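Local coordinates for START domain-containing protein 10 (PDB 6SER) that transfers phosphatidylcholine and phosphatidylethanolamine between membranes, preferring lipids with a palmitoyl or stearoyl sn-1 chain and an unsaturated sn-2 chain, at residues 115-120 with 128-133; 145-150 with 164-169; 65-70 with 186-191; 104-109 with 245-250. One frame throughout, in Å; residues are numbered along the deposited sequence.

Interaction 1: 115-120 with 128-133; sequences GYYSWR and RDVITL
The indole of W119 lies across R128, and V130 follows on the same face of the strand pair. From CB of W119, chi1 of 73° sets CG over its own backbone and swings the ring onto the neighbouring strand. CD2 and CE2 come onto R128 CB, CE3 sits 3.5 Å from R128 O, and CZ2 and CH2 rest against R128 CB again, in a CH-pi contact with CB 3.5 Å from the centroid of the six-membered ring. V130 CG1 lies at the ring edge, near its plane, 4.0 Å from W119 CZ3. The guanidinium of R128 leads off to P191 O. Strands 112-119 and 127-139 form an antiparallel hairpin of the curved START-domain sheet, and three hydrogen-bonded pairs, G115-T132, Y117-V130 and W119-R128, each close with two backbone bonds. On the other face the phenol of Y116 reaches along the sheet, chi1 179°, past I131 CD1 at the ring edge, and its OH donates to D129 OD2 over 2.8 Å. The carboxylate stands perpendicular to the ring and accepts on its anti lone pair. R163 forms a salt bridge with the same OD2, which probably favours the charged form of this buried aspartate.

Interaction 2: 145-150 with 164-169; sequences IMNYSV and AVSIQT
S149 and S166 are joined by two hydrogen bonds where strand 161-175 turns a corner. The S149 hydroxyl, anti to the carbonyl carbon (chi1 -83°), is brought back beside its own backbone N, and there OG accepts the amide of S166 at 2.7 Å with an N-H...O angle of 169°. In return S149 N donates to S166 O, also at 2.7 Å and in the carbonyl plane, so a side chain and a backbone amide of one residue hold both polar backbone atoms of the other. A water 2.7 Å from S149 OG also lies 2.8 Å from A164 O, linking the two segments. V165 CG1 packs on S149 CB, and Y148 CB rests 3.5 Å from I167 O; the Y148 ring turns away from 164-169, and its OH is hydrogen-bonded to Q23 O.

In N147 a chi1 of 81° folds the side chain back over the main chain and turns its amide across T169. ND2 is hydrogen-bonded to a triethylene glycol, probably from the crystallisation liquor. Backbone bonds in both directions, N147 N to T169 O (2.9 Å) and T169 N to N147 O (3.0 Å), make these two residues a hydrogen-bonded antiparallel pair. Between this pair and the two serines, Q188 on the next strand is matched by two residues, I167 and Q168, as in a classic beta bulge, which bends the strand within the curved sheet of the START fold.

Interaction 3: 65-70 with 186-191; sequences LHKIKC and LAQVDP. With PEG (di(hydroxyethyl)ether), chain E.
L186 has CG anti to the backbone N (chi1 168°), which carries CD1 across to strand 68-74, 3.2 Å from I68 O. A187 comes next and forms the hydrogen-bonded antiparallel pair with I68: I68 N donates to A187 O at 2.9 Å, almost straight at 175°, and A187 N returns a bond to I68 O. The methyl of A187 faces a bound di(hydroxyethyl)ether, probably from the crystallisation liquor, whose O1 donates to H66 O.

Q188 then reaches out fully extended, CG anti to the backbone N (chi1 -176°), and crosses the aliphatic part of K67, with CD 3.5 Å from K67 CG. Its NE2 donates to L65 O at 3.1 Å; L65 O lies near the plane of the Q188 amide, while NE2 stands well above the L65 carbonyl plane. The K67 ammonium has Q168 and E36 as partners. L65 CD2 packs against the V189 carbonyl, and the V189 amide makes a weak bond to the ether O2. D190 ends the contact, with CB 3.5 Å from L65 CD2 and its carboxylate in a salt bridge with K197.

Antiparallel pairing of strand 68-74 with strand 181-190, beside helix 197-227, is part of the helix-grip architecture of START domains.

Interaction 4: 104-109 with 245-250; sequences DIARLT and PSLALS
L247 points toward strand 99-109 and lays CG against A106 CB at 3.5 Å; CG is nearest, with CD1 beside it at 3.9 Å from the same methyl. P245 comes alongside the same alanine, its CG 4.3 Å from A106 CB and 3.6 Å from I105 O.

L108 meets the later residues with a single branch. Its CG lies anti to the carbonyl carbon (chi1 -70°), which brings CD2 over L247 O and against L249, where CD2 and L249 CD1 stand 4.2 Å apart. The R107 chain, bent at chi3, brings NH1 to 3.7 Å from S246 OG, a loose approach, while NE has a weak bond to S242 OG.

Both backbone bonds are made by R107: its N donates to P245 O at 2.7 Å, close to straight at 166°, and its O accepts from L247 N at 2.9 Å, giving a single bridge at R107 and S246.

The 245-250 segment, in the loop between helix 197-227 and strand 253-254, is joined by its backbone to the last part of strand 99-109, at the protein surface. There a classic beta bulge sets the two residues I105 and A106 against V114 of strand 112-119, I105 packs on Y116 and I131, and L108 packs on L133 of strand 127-139.

In the fold
All four contacts reach one curved sheet. Interactions 1 and 2, with centres about 10 Å apart, share neighbouring strands: L133 N lies 2.8 Å from Y148 O and I131 O 2.8 Å from V150 N, both probable hydrogen bonds. Interaction 2 meets interaction 3 through Q168 O and Q188 N, 2.9 Å apart, and through T169 CB and A187 CB, 3.6 Å apart. Interaction 4 packs on interaction 1, with I105 CD1 4.0 Å from G115 C, and it lies about 26 Å from interaction 3, centre to centre, on the opposite side of the chain's centre. Glycol molecules beside Y117, N147, T169 and V189 may mark a pocket, perhaps part of the lipid-binding cavity.

Interaction 1: 115-120 with 128-133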
# COMPACT_ATOMS: atom_id res chain seq x y z
N GLY A 115 -6.37 7.29 6.08
CA GLY A 115 -6.20 8.10 4.89
C GLY A 115 -7.11 7.68 3.76
O GLY A 115 -7.82 6.67 3.82
N TYR A 116 -7.05 8.49 2.70
CA TYR A 116 -7.96 8.43 1.57
C TYR A 116 -7.15 8.39 0.29
O TYR A 116 -6.13 9.07 0.17
CB TYR A 116 -8.89 9.65 1.54
CG TYR A 116 -9.83 9.63 0.36
CD1 TYR A 116 -11.03 8.92 0.42
CD2 TYR A 116 -9.53 10.33 -0.80
CE1 TYR A 116 -11.90 8.89 -0.65
CE2 TYR A 116 -10.40 10.31 -1.86
CZ TYR A 116 -11.58 9.58 -1.78
OH TYR A 116 -12.45 9.55 -2.84
N TYR A 117 -7.63 7.60 -0.68
CA TYR A 117 -6.94 7.49 -1.97
C TYR A 117 -7.95 7.18 -3.07
O TYR A 117 -8.68 6.19 -2.97
CB TYR A 117 -5.87 6.41 -1.90
CG TYR A 117 -5.14 6.16 -3.20
CD1 TYR A 117 -3.96 6.84 -3.51
CD2 TYR A 117 -5.61 5.21 -4.12
CE1 TYR A 117 -3.28 6.60 -4.69
CE2 TYR A 117 -4.93 4.97 -5.31
CZ TYR A 117 -3.77 5.67 -5.59
OH TYR A 117 -3.09 5.45 -6.77
N SER A 118 -7.95 7.99 -4.13
CA SER A 118 -8.80 7.85 -5.32
C SER A 118 -7.94 7.62 -6.55
O SER A 118 -6.87 8.23 -6.69
CB SER A 118 -9.62 9.11 -5.60
OG SER A 118 -10.41 9.49 -4.51
N TRP A 119 -8.44 6.81 -7.49
CA TRP A 119 -7.70 6.64 -8.73
C TRP A 119 -8.66 6.39 -9.89
O TRP A 119 -9.80 5.96 -9.69
CB TRP A 119 -6.65 5.52 -8.62
CG TRP A 119 -7.13 4.10 -8.57
CD1 TRP A 119 -7.09 3.20 -9.60
CD2 TRP A 119 -7.66 3.37 -7.44
NE1 TRP A 119 -7.58 1.98 -9.19
CE2 TRP A 119 -7.93 2.06 -7.87
CE3 TRP A 119 -7.94 3.71 -6.11
CZ2 TRP A 119 -8.46 1.08 -7.03
CZ3 TRP A 119 -8.46 2.74 -5.27
CH2 TRP A 119 -8.72 1.44 -5.74
N ARG A 120 -8.20 6.68 -11.09
CA ARG A 120 -9.07 6.57 -12.25
C ARG A 120 -8.89 5.21 -12.92
O ARG A 120 -7.86 4.56 -12.80
CB ARG A 120 -8.81 7.71 -13.23
CG ARG A 120 -7.37 7.92 -13.58
CD ARG A 120 -7.20 9.11 -14.52
NE ARG A 120 -7.28 10.38 -13.79
CZ ARG A 120 -6.23 11.00 -13.27
NH1 ARG A 120 -5.02 10.48 -13.39
NH2 ARG A 120 -6.40 12.15 -12.62
N ARG A 128 -12.24 4.70 -8.64
CA ARG A 128 -12.30 3.97 -7.37
C ARG A 128 -11.68 4.78 -6.24
O ARG A 128 -10.90 5.57 -6.49
CB ARG A 128 -11.55 2.66 -7.53
CG ARG A 128 -12.47 1.50 -7.82
CD ARG A 128 -12.34 0.93 -9.18
NE ARG A 128 -13.25 -0.16 -9.20
CZ ARG A 128 -14.06 -0.43 -10.17
NH1 ARG A 128 -14.04 0.26 -11.27
NH2 ARG A 128 -14.87 -1.42 -10.02
N ASP A 129 -12.07 4.49 -5.03
CA ASP A 129 -11.53 5.12 -3.82
C ASP A 129 -11.47 4.11 -2.68
O ASP A 129 -12.19 3.22 -2.68
CB ASP A 129 -12.23 6.43 -3.47
CG ASP A 129 -13.67 6.37 -3.02
OD1 ASP A 129 -14.28 5.36 -3.12
OD2 ASP A 129 -14.12 7.35 -2.62
N VAL A 130 -10.58 4.36 -1.77
CA VAL A 130 -10.37 3.54 -0.57
C VAL A 130 -10.14 4.42 0.64
O VAL A 130 -9.61 5.45 0.53
CB VAL A 130 -9.18 2.58 -0.72
CG1 VAL A 130 -9.51 1.42 -1.59
CG2 VAL A 130 -7.92 3.25 -1.18
N ILE A 131 -10.63 3.94 1.76
CA ILE A 131 -10.32 4.49 3.07
C ILE A 131 -9.57 3.39 3.80
O ILE A 131 -10.11 2.29 3.97
CB ILE A 131 -11.59 4.87 3.84
CG1 ILE A 131 -12.48 5.81 3.02
CG2 ILE A 131 -11.26 5.45 5.19
CD1 ILE A 131 -12.02 7.20 3.04
N THR A 132 -8.35 3.67 4.25
CA THR A 132 -7.50 2.64 4.84
C THR A 132 -6.91 3.09 6.16
O THR A 132 -6.64 4.28 6.37
CB THR A 132 -6.35 2.24 3.89
OG1 THR A 132 -5.62 3.41 3.51
CG2 THR A 132 -6.89 1.56 2.63
N LEU A 133 -6.71 2.13 7.06
CA LEU A 133 -5.88 2.33 8.24
C LEU A 133 -4.47 1.88 7.89
O LEU A 133 -4.26 0.73 7.49
CB LEU A 133 -6.43 1.57 9.44
CG LEU A 133 -5.80 1.79 10.82
CD1 LEU A 133 -6.73 1.24 11.88
CD2 LEU A 133 -4.44 1.11 10.96

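Interaction 2: 145-150 with 164-169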
# COMPACT_ATOMS: atom_id res chain seq x y z
N ILE A 145 5.39 -0.99 6.00
CA ILE A 145 4.19 -0.17 5.99
C ILE A 145 3.06 -1.06 5.53
O ILE A 145 3.13 -1.62 4.43
CB ILE A 145 4.32 1.04 5.06
CG1 ILE A 145 5.68 1.70 5.20
CG2 ILE A 145 3.24 2.05 5.38
CD1 ILE A 145 5.85 2.89 4.30
N MET A 146 2.01 -1.19 6.34
CA MET A 146 0.82 -1.97 6.00
C MET A 146 -0.43 -1.09 6.06
O MET A 146 -0.46 -0.06 6.74
CB MET A 146 0.59 -3.14 6.96
CG MET A 146 1.82 -3.68 7.56
SD MET A 146 1.43 -5.07 8.61
CE MET A 146 0.79 -4.24 10.04
N ASN A 147 -1.48 -1.55 5.38
CA ASN A 147 -2.78 -0.91 5.46
C ASN A 147 -3.86 -1.93 5.15
O ASN A 147 -3.59 -2.99 4.59
CB ASN A 147 -2.85 0.32 4.54
CG ASN A 147 -3.14 -0.02 3.09
OD1 ASN A 147 -4.15 -0.65 2.78
ND2 ASN A 147 -2.28 0.44 2.18
N TYR A 148 -5.09 -1.60 5.55
CA TYR A 148 -6.29 -2.35 5.19
C TYR A 148 -7.47 -1.39 5.30
O TYR A 148 -7.41 -0.39 6.01
CB TYR A 148 -6.49 -3.58 6.09
CG TYR A 148 -6.77 -3.25 7.54
CD1 TYR A 148 -8.07 -3.14 8.00
CD2 TYR A 148 -5.73 -3.04 8.44
CE1 TYR A 148 -8.35 -2.84 9.31
CE2 TYR A 148 -6.00 -2.73 9.77
CZ TYR A 148 -7.31 -2.64 10.20
OH TYR A 148 -7.62 -2.33 11.51
N SER A 149 -8.55 -1.70 4.57
CA SER A 149 -9.65 -0.75 4.45
C SER A 149 -10.43 -0.65 5.75
O SER A 149 -10.48 -1.59 6.56
CB SER A 149 -10.60 -1.14 3.31
OG SER A 149 -10.12 -0.69 2.07
N VAL A 150 -11.06 0.50 5.94
CA VAL A 150 -11.80 0.79 7.16
C VAL A 150 -12.92 1.75 6.79
O VAL A 150 -12.94 2.32 5.70
CB VAL A 150 -10.86 1.37 8.24
CG1 VAL A 150 -10.68 2.88 8.05
CG2 VAL A 150 -11.36 1.04 9.61
N ALA A 164 -13.66 0.63 -3.22
CA ALA A 164 -12.91 -0.62 -3.20
C ALA A 164 -12.54 -0.96 -1.76
O ALA A 164 -12.73 -0.19 -0.89
CB ALA A 164 -11.71 -0.49 -4.05
N VAL A 165 -12.07 -2.16 -1.61
CA VAL A 165 -11.69 -2.68 -0.29
C VAL A 165 -10.29 -3.24 -0.36
O VAL A 165 -10.02 -4.11 -1.09
CB VAL A 165 -12.64 -3.76 0.22
CG1 VAL A 165 -12.19 -4.30 1.54
CG2 VAL A 165 -14.08 -3.35 0.24
N SER A 166 -9.43 -2.68 0.43
CA SER A 166 -8.08 -3.19 0.59
C SER A 166 -8.10 -4.21 1.73
O SER A 166 -8.14 -3.84 2.90
CB SER A 166 -7.10 -2.05 0.86
OG SER A 166 -5.89 -2.54 1.44
N ILE A 167 -8.08 -5.49 1.38
CA ILE A 167 -8.12 -6.58 2.39
C ILE A 167 -6.81 -6.53 3.17
O ILE A 167 -6.86 -6.60 4.33
CB ILE A 167 -8.42 -7.97 1.81
CG1 ILE A 167 -9.79 -8.02 1.15
CG2 ILE A 167 -8.34 -9.03 2.86
CD1 ILE A 167 -9.75 -7.82 -0.28
N GLN A 168 -5.71 -6.35 2.48
CA GLN A 168 -4.39 -6.19 3.07
C GLN A 168 -3.46 -5.72 1.97
O GLN A 168 -3.52 -6.23 0.94
CB GLN A 168 -3.88 -7.51 3.62
CG GLN A 168 -2.41 -7.51 3.82
CD GLN A 168 -1.88 -8.88 4.13
OE1 GLN A 168 -2.06 -9.84 3.42
NE2 GLN A 168 -1.24 -8.97 5.27
N THR A 169 -2.76 -4.63 2.18
CA THR A 169 -1.75 -4.12 1.25
C THR A 169 -0.57 -3.61 2.07
O THR A 169 -0.77 -3.19 3.10
CB THR A 169 -2.27 -3.37 0.02
OG1 THR A 169 -1.61 -2.14 -0.01
CG2 THR A 169 -3.72 -3.03 -0.03
O HOH W 1 -11.92 1.17 1.36

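Interaction 3: 65-70 with 186-191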
# COMPACT_ATOMS: atom_id res chain seq x y z
N LEU A 65 -10.49 -13.84 -5.24
CA LEU A 65 -9.49 -12.80 -5.40
C LEU A 65 -8.16 -13.30 -4.84
O LEU A 65 -8.08 -13.69 -3.67
CB LEU A 65 -9.94 -11.54 -4.68
CG LEU A 65 -9.35 -10.24 -5.22
CD1 LEU A 65 -9.80 -9.99 -6.65
CD2 LEU A 65 -9.81 -9.14 -4.30
N HIS A 66 -7.13 -13.28 -5.67
CA HIS A 66 -5.83 -13.81 -5.27
C HIS A 66 -4.96 -12.72 -4.66
O HIS A 66 -4.98 -11.57 -5.11
CB HIS A 66 -5.12 -14.44 -6.47
CG HIS A 66 -5.84 -15.63 -7.02
ND1 HIS A 66 -6.71 -16.39 -6.27
CD2 HIS A 66 -5.83 -16.19 -8.26
CE1 HIS A 66 -7.20 -17.37 -7.01
NE2 HIS A 66 -6.68 -17.27 -8.22
N LYS A 67 -4.21 -13.09 -3.63
CA LYS A 67 -3.14 -12.24 -3.13
C LYS A 67 -1.99 -12.21 -4.13
O LYS A 67 -1.64 -13.24 -4.72
CB LYS A 67 -2.66 -12.73 -1.78
CG LYS A 67 -3.78 -12.97 -0.78
CD LYS A 67 -3.25 -13.39 0.60
CE LYS A 67 -2.67 -12.19 1.34
NZ LYS A 67 -3.43 -11.87 2.59
N ILE A 68 -1.42 -11.03 -4.33
CA ILE A 68 -0.35 -10.79 -5.29
C ILE A 68 0.88 -10.33 -4.52
O ILE A 68 0.76 -9.60 -3.53
CB ILE A 68 -0.76 -9.74 -6.35
CG1 ILE A 68 -2.08 -10.14 -7.02
CG2 ILE A 68 0.33 -9.54 -7.39
CD1 ILE A 68 -2.10 -11.56 -7.58
N LYS A 69 2.05 -10.76 -4.96
CA LYS A 69 3.32 -10.38 -4.35
C LYS A 69 4.28 -9.96 -5.45
O LYS A 69 4.42 -10.66 -6.46
CB LYS A 69 3.92 -11.54 -3.54
CG LYS A 69 5.25 -11.19 -2.90
CD LYS A 69 6.02 -12.43 -2.45
CE LYS A 69 5.27 -13.21 -1.40
NZ LYS A 69 6.14 -14.28 -0.85
N CYS A 70 4.93 -8.82 -5.27
CA CYS A 70 5.88 -8.33 -6.27
C CYS A 70 7.14 -7.83 -5.58
O CYS A 70 7.07 -6.96 -4.70
CB CYS A 70 5.25 -7.23 -7.14
SG CYS A 70 6.25 -6.85 -8.62
N LEU A 186 3.04 -6.55 -1.27
CA LEU A 186 2.05 -7.62 -1.10
C LEU A 186 0.68 -6.98 -0.97
O LEU A 186 0.48 -6.11 -0.12
CB LEU A 186 2.39 -8.47 0.13
CG LEU A 186 1.35 -9.46 0.67
CD1 LEU A 186 0.91 -10.43 -0.40
CD2 LEU A 186 1.94 -10.21 1.86
N ALA A 187 -0.26 -7.39 -1.83
CA ALA A 187 -1.58 -6.78 -1.81
C ALA A 187 -2.67 -7.78 -2.14
O ALA A 187 -2.47 -8.73 -2.90
CB ALA A 187 -1.71 -5.62 -2.79
N GLN A 188 -3.85 -7.52 -1.59
CA GLN A 188 -5.09 -8.19 -1.95
C GLN A 188 -6.18 -7.12 -1.88
O GLN A 188 -6.61 -6.74 -0.79
CB GLN A 188 -5.38 -9.36 -1.01
CG GLN A 188 -6.61 -10.16 -1.40
CD GLN A 188 -6.88 -11.29 -0.43
OE1 GLN A 188 -6.57 -11.19 0.76
NE2 GLN A 188 -7.44 -12.39 -0.94
N VAL A 189 -6.57 -6.66 -3.04
CA VAL A 189 -7.53 -5.63 -3.19
C VAL A 189 -8.72 -6.00 -4.05
O VAL A 189 -8.57 -6.36 -5.16
CB VAL A 189 -6.87 -4.41 -3.81
CG1 VAL A 189 -7.87 -3.32 -4.04
CG2 VAL A 189 -5.77 -3.91 -2.94
N ASP A 190 -9.91 -5.82 -3.50
CA ASP A 190 -11.14 -6.07 -4.19
C ASP A 190 -11.67 -4.75 -4.71
O ASP A 190 -12.03 -3.92 -3.98
CB ASP A 190 -12.13 -6.69 -3.23
CG ASP A 190 -13.35 -7.23 -3.90
OD1 ASP A 190 -14.07 -7.98 -3.29
OD2 ASP A 190 -13.61 -6.88 -5.02
N PRO A 191 -11.68 -4.56 -6.05
CA PRO A 191 -12.17 -3.33 -6.66
C PRO A 191 -13.71 -3.32 -6.73
O PRO A 191 -14.27 -2.34 -7.18
CB PRO A 191 -11.61 -3.36 -8.09
CG PRO A 191 -10.68 -4.56 -8.13
CD PRO A 191 -11.18 -5.50 -7.05
C1 PEG E . -5.78 -8.03 -5.73
O1 PEG E . -5.91 -9.31 -6.28
C2 PEG E . -4.38 -7.48 -6.00
O2 PEG E . -4.23 -6.20 -5.44
C3 PEG E . -3.44 -5.30 -6.17
C4 PEG E . -4.27 -4.59 -7.23
O4 PEG E . -4.13 -3.19 -7.11

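Interaction 4: 104-109 with 245-250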
# COMPACT_ATOMS: atom_id res chain seq x y z
N ASP A 104 -4.16 12.17 4.06
CA ASP A 104 -4.48 11.56 5.34
C ASP A 104 -5.66 12.28 5.97
O ASP A 104 -5.88 13.47 5.73
CB ASP A 104 -3.28 11.61 6.29
CG ASP A 104 -2.23 10.56 5.95
OD1 ASP A 104 -2.58 9.57 5.28
OD2 ASP A 104 -1.07 10.74 6.36
N ILE A 105 -6.42 11.55 6.77
CA ILE A 105 -7.63 12.05 7.39
C ILE A 105 -7.41 12.36 8.87
O ILE A 105 -7.80 13.41 9.36
CB ILE A 105 -8.78 11.04 7.21
CG1 ILE A 105 -9.14 10.91 5.72
CG2 ILE A 105 -9.99 11.41 8.09
CD1 ILE A 105 -10.12 9.80 5.41
N ALA A 106 -6.79 11.43 9.58
CA ALA A 106 -6.60 11.58 11.01
C ALA A 106 -5.53 10.61 11.46
O ALA A 106 -5.20 9.65 10.76
CB ALA A 106 -7.91 11.35 11.78
N ARG A 107 -5.01 10.87 12.64
CA ARG A 107 -3.98 10.05 13.24
C ARG A 107 -4.60 9.22 14.37
O ARG A 107 -5.49 9.69 15.08
CB ARG A 107 -2.84 10.94 13.75
CG ARG A 107 -2.03 10.34 14.87
CD ARG A 107 -0.59 10.84 14.85
NE ARG A 107 -0.49 12.29 14.72
CZ ARG A 107 -0.64 13.16 15.72
NH1 ARG A 107 -0.94 12.72 16.93
NH2 ARG A 107 -0.52 14.46 15.49
N LEU A 108 -4.15 7.98 14.50
CA LEU A 108 -4.57 7.13 15.61
C LEU A 108 -3.50 7.07 16.69
O LEU A 108 -3.77 7.42 17.85
CB LEU A 108 -4.86 5.71 15.11
CG LEU A 108 -6.09 5.50 14.25
CD1 LEU A 108 -5.88 4.22 13.50
CD2 LEU A 108 -7.37 5.42 15.11
N THR A 109 -2.33 6.58 16.35
CA THR A 109 -1.16 6.50 17.21
C THR A 109 -0.02 7.23 16.53
O THR A 109 -0.16 7.77 15.43
CB THR A 109 -0.76 5.06 17.50
OG1 THR A 109 -0.16 4.49 16.33
CG2 THR A 109 -1.99 4.21 17.89
N PRO A 245 -5.49 15.88 12.86
CA PRO A 245 -6.27 15.63 14.07
C PRO A 245 -6.17 14.16 14.47
O PRO A 245 -5.74 13.30 13.69
CB PRO A 245 -7.69 16.00 13.65
CG PRO A 245 -7.73 15.62 12.20
CD PRO A 245 -6.35 15.98 11.67
N SER A 246 -6.59 13.88 15.70
CA SER A 246 -6.53 12.53 16.24
C SER A 246 -7.92 11.91 16.28
O SER A 246 -8.94 12.60 16.31
CB SER A 246 -5.93 12.54 17.65
OG SER A 246 -4.56 12.92 17.61
N LEU A 247 -7.95 10.58 16.28
CA LEU A 247 -9.16 9.77 16.25
C LEU A 247 -9.09 8.68 17.30
O LEU A 247 -8.02 8.10 17.55
CB LEU A 247 -9.36 9.08 14.89
CG LEU A 247 -10.23 9.61 13.76
CD1 LEU A 247 -10.42 8.49 12.74
CD2 LEU A 247 -11.56 10.12 14.28
N ALA A 248 -10.24 8.35 17.89
CA ALA A 248 -10.37 7.14 18.68
C ALA A 248 -10.65 5.96 17.76
O ALA A 248 -11.34 6.10 16.75
CB ALA A 248 -11.48 7.25 19.73
N LEU A 249 -10.10 4.80 18.13
CA LEU A 249 -10.30 3.59 17.35
C LEU A 249 -11.77 3.25 17.19
O LEU A 249 -12.18 2.74 16.14
CB LEU A 249 -9.54 2.44 18.01
CG LEU A 249 -9.27 1.18 17.20
CD1 LEU A 249 -8.45 1.49 15.97
CD2 LEU A 249 -8.57 0.16 18.08
N SER A 250 -12.60 3.55 18.20
CA SER A 250 -14.00 3.18 18.13
C SER A 250 -14.83 4.09 17.24
O SER A 250 -16.00 3.79 16.98
CB SER A 250 -14.61 3.15 19.54
OG SER A 250 -14.60 4.44 20.11